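PDB 6RW0: protein angel homolog 2 from Homo sapiens, which acts as a 2',3'-cyclic phosphatase of the CCR4 family, within the DNase I-like fold, and probably binds the 3'-untranslated regions of mRNAs. Local coordinates for residues S243-Y246 against S247-E251; R275-S278 against I279-P283. One frame throughout, in Å; residues are numbered along the deposited sequence.

How the contacts relate
Contact 1 (S243-E251) comes first along the chain and spans helix 244-251 and its N-cap S243; contact 2 (R275-P283) follows in the long loop between strands 253-255 and 329-331. Their centres are about 17 Å apart and their nearest atoms about 7 Å, so they do not touch. What joins them is helix 203-220: L245, F248 and I249 pack on its L210, F248 also on L214, while L277 meets D204, I281 and W282 meet T208, and W282 also A211. Residues L259 to V264 give a second link, pairing by backbone with L245, R275 and L277. One contact is buried and the other partly exposed, so together they run from the interior of this endonuclease/exonuclease/phosphatase domain out to its surface.

Contact 1. Residues S243-Y246 against S247-E251; sequences SPLY and SFIKE
Y246 and K250, one turn apart on helix 244-251, meet through both the ring and the hydroxyl of the tyrosine. A chi1 of 177° sets CG of Y246 opposite the backbone N and carries the ring outward, slanting toward the next turn, where K250 CG lies over one face, 3.3 Å from Y246 CE2. The lysine chain then bends at every remaining torsion and curls back, and K250 NZ donates to Y246 OH at 2.7 Å. That hydroxyl is also hydrogen-bonded to H342 NE2, so two partners hold it in place.

S247 sits at the start of the regular bonding pattern: its N gives a nearly straight bond to S243 O, 2.8 Å long. One turn on, K250 N bonds to Y246 O at 3.0 Å, tying the backbones of the same pair whose side chains touch. S243 is the N-cap, its OG accepting from Y246 N at 3.2 Å while also bonded to V240 O; the cap thus satisfies Y246 N, one of the N-H groups at the helix start.

On another side of the helix L245 and I249 run side by side, CD2 against CD1 at 3.8 Å. L245, F248 and I249 pack on helix 203-220 through L210, with L214 also under F248, whereas Y246, I249 and K250 touch strand 336-338, and I249 and K250 also reach F367 of strand 359-369.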
loop_
_atom_site.group_PDB
_atom_site.type_symbol
_atom_site.label_atom_id
_atom_site.label_comp_id
_atom_site.label_asym_id
_atom_site.label_seq_id
_atom_site.Cartn_x
_atom_site.Cartn_y
_atom_site.Cartn_z
ATOM N N SER A 243 1.007 -15.111 0.896
ATOM C CA SER A 243 0.645 -15.222 2.295
ATOM C C SER A 243 -0.870 -15.300 2.431
ATOM O O SER A 243 -1.607 -14.930 1.511
ATOM C CB SER A 243 1.147 -14.002 3.059
ATOM O OG SER A 243 0.547 -12.794 2.606
ATOM N N PRO A 244 -1.369 -15.756 3.583
ATOM C CA PRO A 244 -2.829 -15.742 3.777
ATOM C C PRO A 244 -3.459 -14.378 3.556
ATOM O O PRO A 244 -4.529 -14.279 2.945
ATOM C CB PRO A 244 -2.991 -16.243 5.219
ATOM C CG PRO A 244 -1.806 -17.166 5.407
ATOM C CD PRO A 244 -0.674 -16.481 4.668
ATOM N N LEU A 245 -2.834 -13.308 4.037
ATOM C CA LEU A 245 -3.408 -11.983 3.835
ATOM C C LEU A 245 -3.444 -11.612 2.351
ATOM O O LEU A 245 -4.461 -11.110 1.854
ATOM C CB LEU A 245 -2.629 -10.975 4.671
ATOM C CG LEU A 245 -3.201 -9.561 4.656
ATOM C CD1 LEU A 245 -2.976 -8.842 5.986
ATOM C CD2 LEU A 245 -2.634 -8.708 3.509
ATOM N N TYR A 246 -2.362 -11.880 1.623
ATOM C CA TYR A 246 -2.343 -11.623 0.186
ATOM C C TYR A 246 -3.417 -12.435 -0.523
ATOM O O TYR A 246 -4.146 -11.911 -1.376
ATOM C CB TYR A 246 -0.972 -11.988 -0.378
ATOM C CG TYR A 246 -0.888 -11.815 -1.876
ATOM C CD1 TYR A 246 -0.526 -10.597 -2.434
ATOM C CD2 TYR A 246 -1.202 -12.860 -2.729
ATOM C CE1 TYR A 246 -0.460 -10.437 -3.808
ATOM C CE2 TYR A 246 -1.136 -12.709 -4.109
ATOM C CZ TYR A 246 -0.770 -11.485 -4.634
ATOM O OH TYR A 246 -0.704 -11.306 -5.999
ATOM N N SER A 247 -3.514 -13.725 -0.194
ATOM C CA SER A 247 -4.489 -14.585 -0.853
ATOM C C SER A 247 -5.907 -14.099 -0.601
ATOM O O SER A 247 -6.763 -14.172 -1.491
ATOM C CB SER A 247 -4.317 -16.016 -0.358
ATOM O OG SER A 247 -3.020 -16.496 -0.672
ATOM N N PHE A 248 -6.180 -13.610 0.611
ATOM C CA PHE A 248 -7.497 -13.056 0.907
ATOM C C PHE A 248 -7.822 -11.900 -0.033
ATOM O O PHE A 248 -8.922 -11.828 -0.595
ATOM C CB PHE A 248 -7.564 -12.623 2.378
ATOM C CG PHE A 248 -8.818 -11.864 2.718
ATOM C CD1 PHE A 248 -10.054 -12.410 2.442
ATOM C CD2 PHE A 248 -8.761 -10.610 3.295
ATOM C CE1 PHE A 248 -11.218 -11.723 2.718
ATOM C CE2 PHE A 248 -9.935 -9.918 3.585
ATOM C CZ PHE A 248 -11.153 -10.477 3.296
ATOM N N ILE A 249 -6.877 -10.976 -0.222
ATOM C CA ILE A 249 -7.130 -9.852 -1.120
ATOM C C ILE A 249 -7.442 -10.361 -2.520
ATOM O O ILE A 249 -8.412 -9.935 -3.154
ATOM C CB ILE A 249 -5.941 -8.877 -1.123
ATOM C CG1 ILE A 249 -5.776 -8.260 0.265
ATOM C CG2 ILE A 249 -6.144 -7.774 -2.173
ATOM C CD1 ILE A 249 -4.527 -7.416 0.441
ATOM N N LYS A 250 -6.620 -11.279 -3.023
ATOM C CA LYS A 250 -6.743 -11.704 -4.410
ATOM C C LYS A 250 -7.972 -12.572 -4.646
ATOM O O LYS A 250 -8.602 -12.482 -5.708
ATOM C CB LYS A 250 -5.512 -12.517 -4.812
ATOM C CG LYS A 250 -4.216 -11.777 -4.869
ATOM C CD LYS A 250 -4.180 -10.760 -5.991
ATOM C CE LYS A 250 -4.030 -11.411 -7.361
ATOM N NZ LYS A 250 -2.729 -12.133 -7.558
ATOM N N GLU A 251 -8.309 -13.443 -3.698
ATOM C CA GLU A 251 -9.383 -14.402 -3.911
ATOM C C GLU A 251 -10.730 -13.939 -3.375
ATOM O O GLU A 251 -11.766 -14.451 -3.822
ATOM C CB GLU A 251 -9.029 -15.754 -3.278
ATOM C CG GLU A 251 -7.707 -16.334 -3.766
ATOM C CD GLU A 251 -7.659 -16.518 -5.273
ATOM O OE1 GLU A 251 -8.705 -16.844 -5.873
ATOM O OE2 GLU A 251 -6.570 -16.335 -5.858
#

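Contact 2. Residues R275-S278 against I279-P283; sequences RILS and IPIWP
S278 and I281 face each other across a type VIb turn, S278-I279-P280-I281, built on a cis peptide bond between I279 and P280. The cis bond folds the chain back on itself, bringing S278 CA within 4.7 Å of I281 CA, and the backbone angles of I279 and P280 fit this class of turn, which does not depend on a closing hydrogen bond.

Among the polar contacts, S278 O lies 3.3 Å from I281 N, but the angle is too poor for a hydrogen bond. The same oxygen instead receives a CA-H...O contact from I281 CA at 3.4 Å, bent to 126° at the hydrogen.

Van der Waals contact is lighter. S278 CB comes to 3.2 Å from P280 O. The side chains of L277 and I281 cross at a slant and meet only through CD2 of the leucine and CG2 of the isoleucine, 4.1 Å apart. Both residues are buried: L277 meets D204 of helix 203-220, and I281 meets T208 of that helix and L330 of strand 329-331.

Solvent supplies the link that the turn itself lacks. One water accepts from S278 N at 3.1 Å and donates to I281 O at 2.9 Å, bridging the two ends of the turn.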
loop_
_atom_site.group_PDB
_atom_site.type_symbol
_atom_site.label_atom_id
_atom_site.label_comp_id
_atom_site.label_asym_id
_atom_site.label_seq_id
_atom_site.Cartn_x
_atom_site.Cartn_y
_atom_site.Cartn_z
ATOM N N ARG A 275 -0.474 -17.914 19.263
ATOM C CA ARG A 275 -1.926 -18.062 19.407
ATOM C C ARG A 275 -2.541 -18.211 18.012
ATOM O O ARG A 275 -2.031 -17.647 17.084
ATOM C CB ARG A 275 -2.400 -16.800 20.125
ATOM C CG ARG A 275 -3.901 -16.652 20.259
ATOM C CD ARG A 275 -4.237 -15.497 21.182
ATOM N NE ARG A 275 -3.616 -14.244 20.781
ATOM C CZ ARG A 275 -4.177 -13.354 19.986
ATOM N NH1 ARG A 275 -5.327 -13.633 19.416
ATOM N NH2 ARG A 275 -3.598 -12.193 19.768
ATOM N N ILE A 276 -3.593 -19.005 17.903
ATOM C CA ILE A 276 -4.387 -19.191 16.689
ATOM C C ILE A 276 -5.448 -18.099 16.629
ATOM O O ILE A 276 -5.999 -17.709 17.662
ATOM C CB ILE A 276 -5.040 -20.589 16.708
ATOM C CG1 ILE A 276 -3.997 -21.681 16.972
ATOM C CG2 ILE A 276 -5.819 -20.814 15.429
ATOM C CD1 ILE A 276 -2.809 -21.669 16.077
ATOM N N LEU A 277 -5.752 -17.609 15.421
ATOM C CA LEU A 277 -6.746 -16.549 15.246
ATOM C C LEU A 277 -8.074 -16.888 15.914
ATOM O O LEU A 277 -8.563 -18.010 15.809
ATOM C CB LEU A 277 -7.020 -16.345 13.749
ATOM C CG LEU A 277 -5.933 -15.495 13.106
ATOM C CD1 LEU A 277 -6.045 -15.608 11.602
ATOM C CD2 LEU A 277 -5.989 -14.023 13.507
ATOM N N SER A 278 -8.696 -15.892 16.552
ATOM C CA SER A 278 -10.035 -16.101 17.099
ATOM C C SER A 278 -11.076 -16.192 15.975
ATOM O O SER A 278 -10.863 -15.717 14.861
ATOM C CB SER A 278 -10.408 -14.979 18.073
ATOM O OG SER A 278 -9.606 -15.049 19.242
ATOM N N ILE A 279 -12.190 -16.852 16.272
ATOM C CA ILE A 279 -13.351 -16.888 15.385
ATOM C C ILE A 279 -14.496 -16.187 16.113
ATOM O O ILE A 279 -15.013 -16.728 17.099
ATOM C CB ILE A 279 -13.744 -18.326 15.018
ATOM C CG1 ILE A 279 -12.561 -19.060 14.394
ATOM C CG2 ILE A 279 -14.929 -18.327 14.055
ATOM C CD1 ILE A 279 -12.682 -20.579 14.451
ATOM N N PRO A 280 -14.905 -14.976 15.703
ATOM C CA PRO A 280 -14.335 -14.141 14.648
ATOM C C PRO A 280 -13.026 -13.495 15.109
ATOM O O PRO A 280 -12.672 -13.490 16.298
ATOM C CB PRO A 280 -15.410 -13.072 14.442
ATOM C CG PRO A 280 -15.914 -12.849 15.831
ATOM C CD PRO A 280 -15.953 -14.248 16.448
ATOM N N ILE A 281 -12.330 -12.907 14.139
ATOM C CA ILE A 281 -11.012 -12.340 14.404
ATOM C C ILE A 281 -11.125 -11.132 15.319
ATOM O O ILE A 281 -10.285 -10.926 16.203
ATOM C CB ILE A 281 -10.316 -11.987 13.081
ATOM C CG1 ILE A 281 -10.044 -13.255 12.262
ATOM C CG2 ILE A 281 -9.023 -11.209 13.341
ATOM C CD1 ILE A 281 -9.502 -12.976 10.854
ATOM N N TRP A 282 -12.136 -10.309 15.087
ATOM C CA TRP A 282 -12.342 -9.021 15.784
ATOM C C TRP A 282 -13.719 -9.008 16.437
ATOM O O TRP A 282 -14.571 -9.751 16.003
ATOM C CB TRP A 282 -12.152 -7.868 14.784
ATOM C CG TRP A 282 -13.121 -7.863 13.646
ATOM C CD1 TRP A 282 -14.429 -7.484 13.671
ATOM C CD2 TRP A 282 -12.848 -8.256 12.298
ATOM N NE1 TRP A 282 -14.984 -7.624 12.435
ATOM C CE2 TRP A 282 -14.045 -8.101 11.573
ATOM C CE3 TRP A 282 -11.713 -8.726 11.641
ATOM C CZ2 TRP A 282 -14.127 -8.391 10.222
ATOM C CZ3 TRP A 282 -11.799 -9.015 10.304
ATOM C CH2 TRP A 282 -12.993 -8.856 9.611
ATOM N N PRO A 283 -13.937 -8.213 17.490
ATOM C CA PRO A 283 -15.207 -8.240 18.178
ATOM C C PRO A 283 -16.378 -7.545 17.465
ATOM O O PRO A 283 -16.169 -6.755 16.628
ATOM C CB PRO A 283 -14.892 -7.564 19.516
ATOM C CG PRO A 283 -13.802 -6.607 19.188
ATOM C CD PRO A 283 -12.969 -7.353 18.175
HETATM O O HOH W 1 -8.111 -12.896 16.476
#